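Local coordinates for protein acetylxylan esterase (Geobacillus stearothermophilus, PDB 5BN1) that removes acetyl side groups from the xylose units of xylan and xylo-oligosaccharides, working as a doughnut-shaped homooctamer of the SGNH (GDSL) serine esterase family, at residues 14-19 / 86-91. The protein carries 1 engineered substitution. Numbering follows the deposited sequence.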
loop_
_atom_site.group_PDB
_atom_site.type_symbol
_atom_site.label_atom_id
_atom_site.label_comp_id
_atom_site.label_asym_id
_atom_site.label_seq_id
_atom_site.Cartn_x
_atom_site.Cartn_y
_atom_site.Cartn_z
ATOM N N ASP A 14 -22.857 5.279 -17.772
ATOM C CA ASP A 14 -21.482 5.781 -17.493
ATOM C C ASP A 14 -21.168 5.787 -15.985
ATOM O O ASP A 14 -21.751 5.039 -15.269
ATOM C CB ASP A 14 -21.351 7.115 -18.200
ATOM C CG ASP A 14 -22.345 8.097 -17.768
ATOM O OD1 ASP A 14 -22.820 8.054 -16.610
ATOM O OD2 ASP A 14 -22.791 8.921 -18.583
ATOM N N SER A 15 -20.277 6.693 -15.596
ATOM C CA SER A 15 -19.939 6.725 -14.158
ATOM C C SER A 15 -21.091 6.969 -13.239
ATOM O O SER A 15 -21.114 6.489 -12.104
ATOM C CB SER A 15 -18.899 7.802 -13.816
ATOM O OG SER A 15 -19.383 9.087 -14.258
ATOM N N ILE A 16 -22.103 7.677 -13.658
ATOM C CA ILE A 16 -23.277 8.017 -12.805
ATOM C C ILE A 16 -23.942 6.719 -12.426
ATOM O O ILE A 16 -24.514 6.603 -11.344
ATOM C CB ILE A 16 -24.201 9.064 -13.482
ATOM C CG1 ILE A 16 -23.417 10.293 -13.911
ATOM C CG2 ILE A 16 -25.347 9.413 -12.504
ATOM C CD1 ILE A 16 -22.622 10.990 -12.862
ATOM N N THR A 17 -23.999 5.792 -13.382
ATOM C CA THR A 17 -24.559 4.484 -13.216
ATOM C C THR A 17 -23.584 3.576 -12.441
ATOM O O THR A 17 -23.981 2.931 -11.448
ATOM C CB THR A 17 -25.063 3.879 -14.563
ATOM O OG1 THR A 17 -26.026 4.782 -15.056
ATOM C CG2 THR A 17 -25.676 2.486 -14.342
ATOM N N ASP A 18 -22.349 3.485 -12.915
ATOM C CA ASP A 18 -21.249 2.657 -12.369
ATOM C C ASP A 18 -21.115 2.796 -10.836
ATOM O O ASP A 18 -21.421 1.871 -10.062
ATOM C CB ASP A 18 -19.996 3.045 -13.140
ATOM C CG ASP A 18 -18.757 2.239 -12.772
ATOM O OD1 ASP A 18 -18.768 1.591 -11.738
ATOM O OD2 ASP A 18 -17.777 2.266 -13.538
ATOM N N CYS A 19 -20.727 4.034 -10.444
ATOM C CA CYS A 19 -20.551 4.378 -9.027
ATOM C C CYS A 19 -19.692 3.302 -8.326
ATOM O O CYS A 19 -20.013 2.971 -7.179
ATOM C CB CYS A 19 -21.782 4.590 -8.319
ATOM S SG CYS A 19 -22.581 6.107 -8.854
ATOM N N SER A 86 -32.532 -0.357 -18.249
ATOM C CA SER A 86 -32.476 1.073 -17.964
ATOM C C SER A 86 -31.146 1.630 -18.536
ATOM O O SER A 86 -30.078 1.078 -18.299
ATOM C CB SER A 86 -32.509 1.429 -16.461
ATOM O OG SER A 86 -32.475 2.784 -16.249
ATOM N N ILE A 87 -31.301 2.626 -19.396
ATOM C CA ILE A 87 -30.170 3.264 -20.084
ATOM C C ILE A 87 -30.113 4.712 -19.652
ATOM O O ILE A 87 -31.041 5.490 -19.779
ATOM C CB ILE A 87 -30.293 3.212 -21.646
ATOM C CG1 ILE A 87 -30.560 1.757 -22.025
ATOM C CG2 ILE A 87 -29.077 3.845 -22.283
ATOM C CD1 ILE A 87 -31.081 1.692 -23.488
ATOM N N MET A 88 -28.899 5.170 -19.210
ATOM C CA MET A 88 -28.612 6.601 -18.992
ATOM C C MET A 88 -27.238 6.865 -19.559
ATOM O O MET A 88 -26.178 6.538 -19.055
ATOM C CB MET A 88 -28.650 7.073 -17.516
ATOM C CG MET A 88 -28.488 8.564 -17.427
ATOM S SD MET A 88 -29.005 9.325 -15.876
ATOM C CE MET A 88 -28.102 8.321 -14.726
ATOM N N ILE A 89 -27.295 7.492 -20.770
ATOM C CA ILE A 89 -26.071 7.753 -21.545
ATOM C C ILE A 89 -26.220 9.046 -22.306
ATOM O O ILE A 89 -27.326 9.529 -22.617
ATOM C CB ILE A 89 -25.742 6.591 -22.479
ATOM C CG1 ILE A 89 -24.259 6.525 -22.896
ATOM C CG2 ILE A 89 -26.746 6.604 -23.698
ATOM C CD1 ILE A 89 -23.356 6.014 -21.756
ATOM N N GLY A 90 -25.082 9.718 -22.501
ATOM C CA GLY A 90 -25.015 11.051 -23.196
ATOM C C GLY A 90 -24.186 12.087 -22.504
ATOM O O GLY A 90 -23.735 13.004 -23.129
ATOM N N ILE A 91 -24.000 11.963 -21.165
ATOM C CA ILE A 91 -23.166 12.940 -20.515
ATOM C C ILE A 91 -21.785 13.056 -21.137
ATOM O O ILE A 91 -21.327 14.162 -21.399
ATOM C CB ILE A 91 -23.069 12.665 -19.015
ATOM C CG1 ILE A 91 -24.377 13.008 -18.327
ATOM C CG2 ILE A 91 -21.938 13.527 -18.371
ATOM C CD1 ILE A 91 -24.520 12.578 -16.876
HETATM O O HOH W 1 -22.386 9.215 -21.259
HETATM O O HOH W 2 -25.249 9.937 -19.229
HETATM O O HOH W 3 -25.245 6.846 -16.568
#
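I16 meets M88 and I91 in the apolar part of this contact: the methionine chain, bent at chi3 (52°), brings its CE methyl to 3.7 Å from I16 CG2. On the other branch, I16 CG1 lies 3.9 Å from I91 CD1, the two side chains crossing at about a right angle.

The polar part runs through three waters, with no direct hydrogen bond between the segments. One carboxylate oxygen, D14 OD2, accepts from two of them at 2.7 Å each; one of these waters takes the N-H of G90, the other that of I91, where helix 91-99 begins. The third water accepts from D14 N and T17 OG1 and donates to M88 O, 2.7 Å away; T17 OG1 also bonds to Y37 OH.

D14 is the N-cap of helix 15-18. Its chi1 of 58° tucks CG between backbone N and carbonyl carbon, and OD1 receives I16 N at 3.1 Å, on the anti side. An alanine here would remove both oxygens, and would probably leave the helix start uncapped and deprive two waters of this acceptor.

The cap begins the short helix carrying S15, the inferred nucleophile, whose OG bonds to H194 NE2. Segment 14-19 follows strand 8-13, and 86-91 covers the end of the neighbouring parallel strand 84-88 and the turn into helix 91-99, with helices 37-48 and 197-211 packing against I16.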